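Local coordinates for insulinase family protease (Yersinia pestis, PDB 3GO9), which is predicted to be a peptidase of the insulinase (M16) family, although its zinc site departs from the family's usual motif, at residues V68-L73 and V196-Q201; L74-L79 and L153-D158; I160-Q165 and H184-P189. All blocks are in the same frame, centred on the assembly; numbering follows the deposited sequence.

Interaction 1. Residues V68-L73 and V196-Q201. With ZN (zinc ion), chain C.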
ATOM      1  N   VAL A  68      18.314 -17.451  -3.306  1.00 11.32           N
ATOM      2  CA  VAL A  68      18.230 -16.043  -3.577  1.00 11.71           C
ATOM      3  C   VAL A  68      17.574 -15.837  -4.934  1.00 11.69           C
ATOM      4  O   VAL A  68      17.977 -16.441  -5.941  1.00 10.82           O
ATOM      5  CB  VAL A  68      19.649 -15.421  -3.569  1.00 13.68           C
ATOM      6  CG1 VAL A  68      19.616 -14.010  -4.100  1.00 15.02           C
ATOM      7  CG2 VAL A  68      20.263 -15.516  -2.142  1.00 13.95           C
ATOM      8  N   GLY A  69      16.526 -15.023  -4.938  1.00  9.56           N
ATOM      9  CA  GLY A  69      15.834 -14.662  -6.176  1.00 10.40           C
ATOM     10  C   GLY A  69      14.775 -15.673  -6.614  1.00  9.21           C
ATOM     11  O   GLY A  69      14.098 -15.450  -7.643  1.00 10.16           O
ATOM     12  N   PHE A  70      14.647 -16.801  -5.899  1.00  9.50           N
ATOM     13  CA  PHE A  70      13.695 -17.850  -6.292  1.00  8.50           C
ATOM     14  C   PHE A  70      12.256 -17.332  -6.318  1.00  8.45           C
ATOM     15  O   PHE A  70      11.515 -17.601  -7.273  1.00  8.39           O
ATOM     16  CB  PHE A  70      13.790 -19.085  -5.380  1.00  8.03           C
ATOM     17  CG  PHE A  70      14.901 -20.035  -5.694  1.00  8.54           C
ATOM     18  CD1 PHE A  70      15.971 -19.712  -6.513  1.00  9.30           C
ATOM     19  CD2 PHE A  70      14.836 -21.320  -5.179  1.00  8.85           C
ATOM     20  CE1 PHE A  70      16.923 -20.664  -6.807  1.00 11.74           C
ATOM     21  CE2 PHE A  70      15.788 -22.250  -5.456  1.00 11.75           C
ATOM     22  CZ  PHE A  70      16.846 -21.927  -6.250  1.00 10.98           C
ATOM     23  N   ALA A  71      11.851 -16.570  -5.323  1.00  7.73           N
ATOM     24  CA  ALA A  71      10.437 -16.136  -5.294  1.00  7.17           C
ATOM     25  C   ALA A  71      10.148 -15.194  -6.450  1.00  7.79           C
ATOM     26  O   ALA A  71       9.017 -15.124  -6.976  1.00  8.86           O
ATOM     27  CB  ALA A  71      10.143 -15.425  -3.985  1.00  8.02           C
ATOM     28  N   HIS A  72      11.137 -14.401  -6.826  1.00  9.26           N
ATOM     29  CA  HIS A  72      10.945 -13.460  -7.967  1.00  9.83           C
ATOM     30  C   HIS A  72      10.954 -14.183  -9.318  1.00  9.28           C
ATOM     31  O   HIS A  72      10.362 -13.675 -10.298  1.00  9.78           O
ATOM     32  CB  HIS A  72      12.005 -12.372  -7.888  1.00 10.31           C
ATOM     33  CG  HIS A  72      11.776 -11.225  -8.816  1.00 11.46           C
ATOM     34  ND1 HIS A  72      10.844 -10.248  -8.540  1.00 11.95           N
ATOM     35  CD2 HIS A  72      12.427 -10.839  -9.931  1.00 16.58           C
ATOM     36  CE1 HIS A  72      10.900  -9.330  -9.493  1.00 13.34           C
ATOM     37  NE2 HIS A  72      11.819  -9.694 -10.361  1.00 11.84           N
ATOM     38  N   LEU A  73      11.646 -15.301  -9.411  1.00  8.72           N
ATOM     39  CA  LEU A  73      11.754 -16.075 -10.660  1.00  9.21           C
ATOM     40  C   LEU A  73      10.487 -16.863 -10.980  1.00  8.51           C
ATOM     41  O   LEU A  73      10.050 -16.952 -12.128  1.00  8.98           O
ATOM     42  CB  LEU A  73      12.960 -17.026 -10.650  1.00  9.62           C
ATOM     43  CG  LEU A  73      13.185 -17.912 -11.868  1.00 11.50           C
ATOM     44  CD1 LEU A  73      13.269 -17.112 -13.111  1.00 13.86           C
ATOM     45  CD2 LEU A  73      14.423 -18.771 -11.695  1.00 12.30           C
ATOM     46  N   VAL A 196      17.503 -26.549 -10.634  1.00 14.52           N
ATOM     47  CA  VAL A 196      16.076 -26.554 -10.951  1.00 13.95           C
ATOM     48  C   VAL A 196      15.328 -27.430  -9.926  1.00 15.94           C
ATOM     49  O   VAL A 196      14.203 -27.112  -9.521  1.00 13.76           O
ATOM     50  CB  VAL A 196      15.813 -26.962 -12.432  1.00 15.35           C
ATOM     51  CG1 VAL A 196      14.373 -27.202 -12.685  1.00 16.33           C
ATOM     52  CG2 VAL A 196      16.402 -25.881 -13.409  1.00 17.67           C
ATOM     53  N   GLU A 197      15.984 -28.491  -9.439  1.00 16.14           N
ATOM     54  CA  GLU A 197      15.336 -29.347  -8.447  1.00 17.80           C
ATOM     55  C   GLU A 197      15.073 -28.577  -7.140  1.00 16.11           C
ATOM     56  O   GLU A 197      13.991 -28.707  -6.549  1.00 16.28           O
ATOM     57  CB  GLU A 197      16.155 -30.614  -8.216  1.00 19.50           C
ATOM     58  CG  GLU A 197      16.239 -31.502  -9.496  1.00 25.85           C
ATOM     59  CD  GLU A 197      14.893 -32.042  -9.919  1.00 32.29           C
ATOM     60  OE1 GLU A 197      14.054 -32.337  -9.032  1.00 37.32           O
ATOM     61  OE2 GLU A 197      14.673 -32.182 -11.145  1.00 36.92           O
ATOM     62  N   LYS A 198      16.011 -27.753  -6.738  1.00 14.63           N
ATOM     63  CA  LYS A 198      15.882 -26.973  -5.512  1.00 14.49           C
ATOM     64  C   LYS A 198      14.806 -25.902  -5.704  1.00 12.97           C
ATOM     65  O   LYS A 198      14.062 -25.571  -4.778  1.00 14.01           O
ATOM     66  CB  LYS A 198      17.170 -26.305  -5.101  1.00 16.42           C
ATOM     67  CG  LYS A 198      17.089 -25.732  -3.696  1.00 21.41           C
ATOM     68  CD  LYS A 198      18.440 -25.394  -3.111  1.00 27.96           C
ATOM     69  CE  LYS A 198      19.019 -26.602  -2.334  1.00 29.38           C
ATOM     70  NZ  LYS A 198      20.104 -26.159  -1.417  1.00 32.00           N
ATOM     71  N   LEU A 199      14.757 -25.348  -6.897  1.00 11.62           N
ATOM     72  CA  LEU A 199      13.695 -24.377  -7.204  1.00 10.22           C
ATOM     73  C   LEU A 199      12.306 -25.013  -7.075  1.00 10.59           C
ATOM     74  O   LEU A 199      11.383 -24.384  -6.559  1.00 11.10           O
ATOM     75  CB  LEU A 199      13.960 -23.774  -8.570  1.00  9.73           C
ATOM     76  CG  LEU A 199      12.961 -22.741  -9.084  1.00  8.79           C
ATOM     77  CD1 LEU A 199      12.823 -21.502  -8.195  1.00  9.30           C
ATOM     78  CD2 LEU A 199      13.282 -22.323 -10.487  1.00 12.80           C
ATOM     79  N   LYS A 200      12.140 -26.233  -7.590  1.00 10.61           N
ATOM     80  CA  LYS A 200      10.837 -26.899  -7.534  1.00 12.82           C
ATOM     81  C   LYS A 200      10.494 -27.191  -6.064  1.00 12.22           C
ATOM     82  O   LYS A 200       9.372 -27.065  -5.656  1.00 13.15           O
ATOM     83  CB  LYS A 200      10.889 -28.230  -8.285  1.00 14.76           C
ATOM     84  CG  LYS A 200      11.090 -28.150  -9.760  1.00 20.12           C
ATOM     85  CD  LYS A 200      11.089 -29.622 -10.347  1.00 24.65           C
ATOM     86  CE  LYS A 200      11.910 -29.757 -11.630  1.00 28.13           C
ATOM     87  NZ  LYS A 200      11.427 -30.828 -12.518  1.00 26.88           N
ATOM     88  N   GLN A 201      11.482 -27.584  -5.287  1.00 13.64           N
ATOM     89  CA  GLN A 201      11.265 -27.885  -3.884  1.00 14.01           C
ATOM     90  C   GLN A 201      10.826 -26.636  -3.129  1.00 12.78           C
ATOM     91  O   GLN A 201       9.886 -26.673  -2.312  1.00 13.14           O
ATOM     92  CB  GLN A 201      12.539 -28.460  -3.279  1.00 14.66           C
ATOM     93  CG  GLN A 201      12.796 -29.845  -3.812  1.00 19.15           C
ATOM     94  CD  GLN A 201      14.016 -30.499  -3.180  1.00 24.83           C
ATOM     95  OE1 GLN A 201      15.108 -29.909  -3.112  1.00 27.57           O
ATOM     96  NE2 GLN A 201      13.834 -31.736  -2.716  1.00 29.95           N
TER
HETATM   97 ZN    ZN C 602      12.039  -8.126 -11.618  0.50 17.50          ZN
HETATM   98  O   HOH W   1      13.521  -8.797 -11.809  1.00 15.62           O
HETATM   99  O   HOH W   2      12.175  -6.513 -10.637  1.00 28.86           O
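Just beyond the contact of Phe70 with Leu199, His72 NE2 binds the zinc ion at 2.0 Å. The ND1 atom of the same imidazole is hydrogen-bonded to Thr109 OG1, so both ring nitrogens are engaged and the rotation of the ring is fixed. Gly69 takes the N-cap position before the helix that begins at Phe70. Its positive phi of 85° suits glycine, and the carboxylate of Glu63 accepts bonds from the backbone N of Gly69 and of Ala71.

The contact itself is apolar. Phe70 sends its ring towards helix 196-206, where Leu199 CD1 lies over one face, 3.8 Å from the ring centroid, in a CH-pi contact. The rim meets backbone as well, Phe70 CE2 lying 3.5 Å from Leu199 CA. Leu199 holds CG opposite its backbone N (chi1 180°) and splits its two methyls between partners: CD1 goes to the phenyl face, while CD2 reaches Leu73 CD2 at 3.9 Å, the two leucines crossing at about a right angle. Lys198 adds its backbone C, 3.8 Å from Phe70 CE2, and more loosely its CG, before its chain bends away with the amine.

With no hydrogen bond between the segments, the helices are held by the fit of a flat ring against the branched ends of two leucines. The polar bonding is concentrated instead at the helix start and at the metal.

Interaction 2. Residues L74-L79 and L153-D158. With ZN (zinc ion), chain C.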
ATOM      1  N   LEU A  74       9.863 -17.435  -9.941  1.00  9.29           N
ATOM      2  CA  LEU A  74       8.715 -18.327 -10.143  1.00  9.12           C
ATOM      3  C   LEU A  74       7.653 -17.695 -11.032  1.00  8.48           C
ATOM      4  O   LEU A  74       7.202 -18.337 -11.954  1.00  9.19           O
ATOM      5  CB  LEU A  74       8.131 -18.812  -8.807  1.00  9.43           C
ATOM      6  CG  LEU A  74       8.983 -19.698  -7.899  1.00  8.31           C
ATOM      7  CD1 LEU A  74       8.303 -19.928  -6.522  1.00  9.88           C
ATOM      8  CD2 LEU A  74       9.297 -21.011  -8.624  1.00  9.56           C
ATOM      9  N   PRO A  75       7.224 -16.446 -10.762  1.00  8.87           N
ATOM     10  CA  PRO A  75       6.170 -15.950 -11.621  1.00  8.42           C
ATOM     11  C   PRO A  75       6.576 -15.745 -13.061  1.00  9.35           C
ATOM     12  O   PRO A  75       5.698 -15.815 -13.950  1.00  9.33           O
ATOM     13  CB  PRO A  75       5.772 -14.611 -10.967  1.00  9.68           C
ATOM     14  CG  PRO A  75       6.743 -14.360  -9.952  1.00 13.21           C
ATOM     15  CD  PRO A  75       7.488 -15.540  -9.631  1.00  9.69           C
ATOM     16  N   ARG A  76       7.871 -15.513 -13.328  1.00  8.38           N
ATOM     17  CA  ARG A  76       8.289 -15.383 -14.712  1.00  9.56           C
ATOM     18  C   ARG A  76       8.092 -16.729 -15.465  1.00  8.90           C
ATOM     19  O   ARG A  76       7.765 -16.776 -16.659  1.00 10.15           O
ATOM     20  CB  ARG A  76       9.752 -14.946 -14.771  1.00 11.03           C
ATOM     21  CG  ARG A  76      10.083 -14.395 -16.163  1.00 13.85           C
ATOM     22  CD  ARG A  76      11.540 -14.017 -16.261  1.00 17.56           C
ATOM     23  NE  ARG A  76      11.951 -12.893 -15.421  1.00 17.97           N
ATOM     24  CZ  ARG A  76      13.113 -12.268 -15.599  1.00 24.39           C
ATOM     25  NH1 ARG A  76      13.943 -12.671 -16.559  1.00 23.53           N
ATOM     26  NH2 ARG A  76      13.482 -11.260 -14.804  1.00 23.79           N
ATOM     27  N   LEU A  77       8.279 -17.831 -14.760  1.00  8.99           N
ATOM     28  CA  LEU A  77       8.046 -19.161 -15.341  1.00  7.39           C
ATOM     29  C   LEU A  77       6.583 -19.315 -15.861  1.00  9.16           C
ATOM     30  O   LEU A  77       6.379 -19.847 -16.956  1.00 10.39           O
ATOM     31  CB  LEU A  77       8.428 -20.277 -14.353  1.00  8.57           C
ATOM     32  CG  LEU A  77       9.829 -20.228 -13.847  1.00 10.37           C
ATOM     33  CD1 LEU A  77      10.036 -21.421 -12.837  1.00 13.87           C
ATOM     34  CD2 LEU A  77      10.907 -20.271 -14.957  1.00 10.96           C
ATOM     35  N   ALA A  78       5.639 -18.847 -15.057  1.00  9.57           N
ATOM     36  CA  ALA A  78       4.231 -18.899 -15.309  1.00 10.41           C
ATOM     37  C   ALA A  78       3.867 -18.130 -16.596  1.00 11.48           C
ATOM     38  O   ALA A  78       2.836 -18.413 -17.220  1.00 11.74           O
ATOM     39  CB  ALA A  78       3.401 -18.354 -14.080  1.00 10.23           C
ATOM     40  N   LEU A  79       4.729 -17.187 -17.008  1.00 12.33           N
ATOM     41  CA  LEU A  79       4.548 -16.457 -18.281  1.00 13.11           C
ATOM     42  C   LEU A  79       5.250 -17.130 -19.444  1.00 13.66           C
ATOM     43  O   LEU A  79       4.991 -16.808 -20.604  1.00 18.15           O
ATOM     44  CB  LEU A  79       5.050 -15.010 -18.164  1.00 12.99           C
ATOM     45  CG  LEU A  79       4.349 -14.193 -17.110  1.00 11.15           C
ATOM     46  CD1 LEU A  79       5.050 -12.801 -16.786  1.00 14.26           C
ATOM     47  CD2 LEU A  79       2.859 -13.934 -17.488  1.00 14.92           C
ATOM     48  N   LEU A 153      15.371 -16.927 -18.116  1.00 16.97           N
ATOM     49  CA  LEU A 153      16.611 -16.205 -17.868  1.00 18.77           C
ATOM     50  C   LEU A 153      17.092 -15.497 -19.126  1.00 20.87           C
ATOM     51  O   LEU A 153      17.955 -14.630 -19.048  1.00 23.41           O
ATOM     52  CB  LEU A 153      17.680 -17.188 -17.373  1.00 19.09           C
ATOM     53  CG  LEU A 153      17.325 -17.683 -15.969  1.00 18.66           C
ATOM     54  CD1 LEU A 153      18.292 -18.733 -15.484  1.00 22.00           C
ATOM     55  CD2 LEU A 153      17.266 -16.551 -14.964  1.00 22.89           C
ATOM     56  N   ASN A 154      16.545 -15.890 -20.277  1.00 21.28           N
ATOM     57  CA  ASN A 154      16.930 -15.295 -21.562  1.00 22.29           C
ATOM     58  C   ASN A 154      15.899 -14.281 -22.117  1.00 21.79           C
ATOM     59  O   ASN A 154      15.991 -13.893 -23.265  1.00 21.55           O
ATOM     60  CB  ASN A 154      17.215 -16.405 -22.562  1.00 22.59           C
ATOM     61  CG  ASN A 154      18.551 -17.048 -22.313  1.00 25.68           C
ATOM     62  OD1 ASN A 154      19.565 -16.455 -22.635  1.00 28.25           O
ATOM     63  ND2 ASN A 154      18.572 -18.222 -21.673  1.00 26.47           N
ATOM     64  N   THR A 155      14.937 -13.824 -21.305  1.00 21.62           N
ATOM     65  CA  THR A 155      14.013 -12.750 -21.764  1.00 20.93           C
ATOM     66  C   THR A 155      14.677 -11.361 -21.842  1.00 20.59           C
ATOM     67  O   THR A 155      15.521 -11.000 -21.023  1.00 21.01           O
ATOM     68  CB  THR A 155      12.701 -12.688 -20.908  1.00 20.41           C
ATOM     69  OG1 THR A 155      12.991 -12.249 -19.554  1.00 23.33           O
ATOM     70  CG2 THR A 155      12.020 -14.079 -20.853  1.00 22.39           C
ATOM     71  N   ALA A 156      14.284 -10.572 -22.844  1.00 19.75           N
ATOM     72  CA  ALA A 156      14.877  -9.242 -23.016  1.00 19.89           C
ATOM     73  C   ALA A 156      14.507  -8.302 -21.891  1.00 19.72           C
ATOM     74  O   ALA A 156      15.241  -7.349 -21.605  1.00 21.23           O
ATOM     75  CB  ALA A 156      14.454  -8.620 -24.376  1.00 20.19           C
ATOM     76  N   THR A 157      13.356  -8.544 -21.269  1.00 17.63           N
ATOM     77  CA  THR A 157      12.854  -7.639 -20.244  1.00 17.95           C
ATOM     78  C   THR A 157      12.424  -8.417 -19.024  1.00 15.91           C
ATOM     79  O   THR A 157      12.352  -9.624 -19.060  1.00 16.62           O
ATOM     80  CB  THR A 157      11.630  -6.825 -20.762  1.00 18.97           C
ATOM     81  OG1 THR A 157      10.560  -7.708 -21.126  1.00 21.95           O
ATOM     82  CG2 THR A 157      12.073  -5.961 -21.990  1.00 21.11           C
ATOM     83  N   ASP A 158      12.113  -7.689 -17.965  1.00 13.91           N
ATOM     84  CA  ASP A 158      11.684  -8.311 -16.710  1.00 14.70           C
ATOM     85  C   ASP A 158      10.268  -7.919 -16.455  1.00 13.91           C
ATOM     86  O   ASP A 158       9.993  -6.793 -16.029  1.00 15.23           O
ATOM     87  CB  ASP A 158      12.556  -7.807 -15.592  1.00 15.11           C
ATOM     88  CG  ASP A 158      12.065  -8.238 -14.289  1.00 16.94           C
ATOM     89  OD1 ASP A 158      11.363  -9.327 -14.231  1.00 15.62           O
ATOM     90  OD2 ASP A 158      12.343  -7.430 -13.365  1.00 20.48           O
TER
HETATM   91 ZN    ZN C 602      12.039  -8.126 -11.618  0.50 17.50          ZN
HETATM   92  O   HOH W   3      15.602 -10.671 -18.323  1.00 35.85           O
HETATM   93  O   HOH W   1      13.521  -8.797 -11.809  1.00 15.62           O
HETATM   94  O   HOH W   2      12.175  -6.513 -10.637  1.00 28.86           O
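Arg76 is the residue of helix 70-80 that reaches Asp158 and Thr155. Just ahead of it, Leu74 packs on helix 196-206, and Pro75, which has no amide hydrogen to give, lies where the helix is kinked. Arg76 runs extended through chi2 and turns at chi3 (-66°), bringing its guanidinium in beside the loop. Arg76 NH2 gives Asp158 OD1 a salt bridge of 2.9 Å, but the hydrogen bond is weak, its N-H...O angle only 124°, with the two planes 37° apart.

NH1 is used differently. It bonds to Ala152 O and, weakly, to water 3, which donates to Thr155 O at 2.7 Å. The hydroxyl of Thr155 turns instead onto its own loop, Thr155 OG1 donating to Thr157 O at 2.7 Å; that carbonyl oxygen stands above one guanidinium face, off toward its rim. Next, Leu77 packs on helix 146-153 and Leu79 on Pro159.

The M16 motif is His-x-x-Glu-His; here Pro75 and Arg76 stand at its last two positions, so the zinc is held by a different ligand set, consistent with a diverged site. Asp158 is shared: OD2 binds zinc at 1.9 Å while OD1 faces Arg76, which probably steadies the carboxylate from the second shell.

Interaction 3. Residues I160-Q165 and H184-P189. With ZN (zinc ion), chain C.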
ATOM      1  N   ILE A 160       8.373  -8.952 -14.120  1.00 10.47           N
ATOM      2  CA  ILE A 160       8.014  -9.094 -12.709  1.00 10.38           C
ATOM      3  C   ILE A 160       8.529  -7.904 -11.882  1.00 11.31           C
ATOM      4  O   ILE A 160       9.738  -7.612 -11.864  1.00 11.23           O
ATOM      5  CB  ILE A 160       8.594 -10.419 -12.125  1.00 10.54           C
ATOM      6  CG1 ILE A 160       8.245 -11.604 -13.052  1.00 11.72           C
ATOM      7  CG2 ILE A 160       8.037 -10.694 -10.676  1.00 13.29           C
ATOM      8  CD1 ILE A 160       6.746 -11.751 -13.433  1.00 12.49           C
ATOM      9  N   ALA A 161       7.624  -7.207 -11.240  1.00  9.32           N
ATOM     10  CA  ALA A 161       7.953  -6.029 -10.478  1.00  9.53           C
ATOM     11  C   ALA A 161       8.252  -6.381  -9.058  1.00 10.52           C
ATOM     12  O   ALA A 161       8.026  -7.527  -8.607  1.00  9.20           O
ATOM     13  CB  ALA A 161       6.787  -5.024 -10.517  1.00 11.75           C
ATOM     14  N   THR A 162       8.744  -5.394  -8.336  1.00 12.32           N
ATOM     15  CA  THR A 162       8.905  -5.558  -6.903  1.00 11.84           C
ATOM     16  C   THR A 162       8.031  -4.584  -6.119  1.00 12.26           C
ATOM     17  O   THR A 162       7.527  -3.608  -6.659  1.00 12.27           O
ATOM     18  CB  THR A 162      10.377  -5.297  -6.493  1.00 11.29           C
ATOM     19  OG1 THR A 162      10.786  -3.988  -6.918  1.00 13.55           O
ATOM     20  CG2 THR A 162      11.323  -6.320  -7.136  1.00 12.49           C
ATOM     21  N   PHE A 163       7.805  -4.884  -4.854  1.00 12.54           N
ATOM     22  CA  PHE A 163       7.304  -3.882  -3.905  1.00 13.81           C
ATOM     23  C   PHE A 163       8.278  -3.781  -2.736  1.00 14.25           C
ATOM     24  O   PHE A 163       8.594  -4.811  -2.132  1.00 12.76           O
ATOM     25  CB  PHE A 163       5.944  -4.220  -3.357  1.00 14.16           C
ATOM     26  CG  PHE A 163       5.476  -3.195  -2.381  1.00 15.90           C
ATOM     27  CD1 PHE A 163       5.028  -1.959  -2.857  1.00 19.37           C
ATOM     28  CD2 PHE A 163       5.639  -3.383  -1.009  1.00 17.20           C
ATOM     29  CE1 PHE A 163       4.674  -0.965  -1.964  1.00 22.59           C
ATOM     30  CE2 PHE A 163       5.284  -2.383  -0.099  1.00 24.38           C
ATOM     31  CZ  PHE A 163       4.794  -1.170  -0.599  1.00 21.52           C
ATOM     32  N   PRO A 164       8.752  -2.560  -2.390  1.00 14.64           N
ATOM     33  CA  PRO A 164       8.612  -1.307  -3.112  1.00 14.57           C
ATOM     34  C   PRO A 164       9.078  -1.434  -4.559  1.00 13.95           C
ATOM     35  O   PRO A 164       9.882  -2.315  -4.948  1.00 12.09           O
ATOM     36  CB  PRO A 164       9.503  -0.322  -2.296  1.00 14.81           C
ATOM     37  CG  PRO A 164       9.423  -0.859  -0.912  1.00 16.37           C
ATOM     38  CD  PRO A 164       9.503  -2.366  -1.147  1.00 15.30           C
ATOM     39  N   GLN A 165       8.578  -0.528  -5.391  1.00 16.49           N
ATOM     40  CA  GLN A 165       8.823  -0.590  -6.785  1.00 16.92           C
ATOM     41  C   GLN A 165      10.302  -0.432  -7.169  1.00 16.70           C
ATOM     42  O   GLN A 165      10.785  -1.054  -8.122  1.00 15.40           O
ATOM     43  CB  GLN A 165       7.937   0.451  -7.495  1.00 19.66           C
ATOM     44  CG  GLN A 165       8.252   0.632  -8.901  1.00 25.80           C
ATOM     45  CD  GLN A 165       7.150   1.411  -9.624  1.00 32.93           C
ATOM     46  OE1 GLN A 165       6.909   1.202 -10.808  1.00 36.16           O
ATOM     47  NE2 GLN A 165       6.466   2.299  -8.890  1.00 38.01           N
ATOM     48  N   HIS A 184      17.642  -9.562   1.761  1.00 14.19           N
ATOM     49  CA  HIS A 184      16.487 -10.148   1.108  1.00 13.97           C
ATOM     50  C   HIS A 184      15.849  -9.259   0.060  1.00 13.61           C
ATOM     51  O   HIS A 184      14.609  -9.243  -0.079  1.00 15.22           O
ATOM     52  CB  HIS A 184      15.449 -10.521   2.149  1.00 13.19           C
ATOM     53  CG  HIS A 184      15.909 -11.606   3.070  1.00 14.29           C
ATOM     54  ND1 HIS A 184      15.980 -12.919   2.660  1.00 16.45           N
ATOM     55  CD2 HIS A 184      16.328 -11.586   4.350  1.00 20.71           C
ATOM     56  CE1 HIS A 184      16.436 -13.666   3.652  1.00 19.91           C
ATOM     57  NE2 HIS A 184      16.637 -12.883   4.692  1.00 17.21           N
ATOM     58  N   ASP A 185      16.643  -8.510  -0.705  1.00 13.40           N
ATOM     59  CA  ASP A 185      16.105  -7.758  -1.855  1.00 14.31           C
ATOM     60  C   ASP A 185      15.218  -8.640  -2.731  1.00 14.64           C
ATOM     61  O   ASP A 185      15.659  -9.702  -3.221  1.00 15.70           O
ATOM     62  CB  ASP A 185      17.198  -7.252  -2.770  1.00 15.80           C
ATOM     63  CG  ASP A 185      18.011  -6.186  -2.209  1.00 17.31           C
ATOM     64  OD1 ASP A 185      17.909  -5.844  -0.991  1.00 19.24           O
ATOM     65  OD2 ASP A 185      18.790  -5.664  -3.063  1.00 17.78           O
ATOM     66  N   PRO A 186      13.971  -8.224  -2.962  1.00 13.46           N
ATOM     67  CA  PRO A 186      12.968  -9.096  -3.609  1.00 14.66           C
ATOM     68  C   PRO A 186      13.126  -9.269  -5.119  1.00 17.46           C
ATOM     69  O   PRO A 186      12.472 -10.144  -5.692  1.00 18.72           O
ATOM     70  CB  PRO A 186      11.629  -8.446  -3.247  1.00 15.58           C
ATOM     71  CG  PRO A 186      11.949  -7.088  -2.767  1.00 15.46           C
ATOM     72  CD  PRO A 186      13.385  -7.049  -2.309  1.00 13.86           C
ATOM     73  N   GLY A 187      13.935  -8.447  -5.759  1.00 17.42           N
ATOM     74  CA  GLY A 187      14.073  -8.571  -7.224  1.00 17.46           C
ATOM     75  C   GLY A 187      15.468  -9.024  -7.632  1.00 18.59           C
ATOM     76  O   GLY A 187      15.841  -8.774  -8.802  1.00 18.02           O
ATOM     77  N   GLN A 188      16.207  -9.669  -6.722  1.00 18.67           N
ATOM     78  CA  GLN A 188      17.630 -10.084  -6.967  1.00 20.03           C
ATOM     79  C   GLN A 188      17.626 -11.149  -8.043  1.00 19.90           C
ATOM     80  O   GLN A 188      16.802 -12.023  -8.019  1.00 18.16           O
ATOM     81  CB  GLN A 188      18.302 -10.728  -5.728  1.00 20.98           C
ATOM     82  CG  GLN A 188      18.318  -9.925  -4.452  1.00 24.29           C
ATOM     83  CD  GLN A 188      18.862 -10.649  -3.152  1.00 25.56           C
ATOM     84  OE1 GLN A 188      20.075 -10.650  -2.942  1.00 31.97           O
ATOM     85  NE2 GLN A 188      17.956 -11.215  -2.268  1.00 21.53           N
ATOM     86  N   PRO A 189      18.582 -11.103  -8.990  1.00 20.16           N
ATOM     87  CA  PRO A 189      18.657 -12.239  -9.892  1.00 19.89           C
ATOM     88  C   PRO A 189      19.126 -13.516  -9.202  1.00 18.78           C
ATOM     89  O   PRO A 189      19.877 -13.469  -8.226  1.00 20.14           O
ATOM     90  CB  PRO A 189      19.689 -11.783 -10.924  1.00 21.22           C
ATOM     91  CG  PRO A 189      19.436 -10.378 -11.050  1.00 21.77           C
ATOM     92  CD  PRO A 189      19.192  -9.908  -9.611  1.00 21.96           C
TER
HETATM   93 ZN    ZN C 602      12.039  -8.126 -11.618  0.50 17.50          ZN
HETATM   94  O   HOH W   1      13.521  -8.797 -11.809  1.00 15.62           O
HETATM   95  O   HOH W   2      12.175  -6.513 -10.637  1.00 28.86           O
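Thr162 and Gly187 form the tight centre of this contact. The methyl CG2 of Thr162 lies 3.6 Å from Gly187 CA and equally near its backbone N, and a residue without a side chain lets strand and turn come this close. Thr162 holds its hydroxyl between the backbone N and the carbonyl carbon (chi1 57°), which directs the methyl at the turn and lets Thr162 OG1 donate to Pro164 O at 2.7 Å. That bond, tilted 15° from the carbonyl plane, ties Thr162 to the chain just after the cis peptide before Pro164.

Pro186 and Gly187 are the middle residues of a type I turn from Asp185 to Gln188. A proline suits the first of these places because its ring already fixes phi near the value needed. The turn is braced by Gln188 NE2, which donates to Asp185 O at 2.9 Å.

Beside this the fit is looser: Pro186, though buried, brings its CG no nearer than 4.1 Å to Phe163 O, whereas the tight pair, Thr162 and Gly187, is partly exposed. No hydrogen bond joins the segments.

Two residues before Thr162, Ile160 O is a zinc ligand at 2.4 Å. Strand 160-162 is an edge strand of its sheet and runs parallel to strand 107-109, to which Ala161 and Phe163 bond. Ile160 and Thr162 pack on helix 70-80, and Pro186 O makes a weak hydrogen bond to Thr109 of the neighbouring strand.

In the fold
The three contacts cluster around one zinc ion on one side of the chain, their centres 13 to 14 Å apart. Interactions 1 and 2 use successive parts of helix 70-80, and interaction 3 adds strand 160-162 from the edge of the seven-stranded sheet. Along the chain, interactions 2 and 3 follow one another inside the loop closed by interaction 1. Each brings one zinc ligand: His72, Asp158 and Ile160 O respectively. Leu199 also touches Leu74 and Leu77, while Ile160 packs on Pro75 and Leu79, so helix 70-80 lies between the other elements. The metal thus joins distant parts of the chain; whether it serves catalysis is not established.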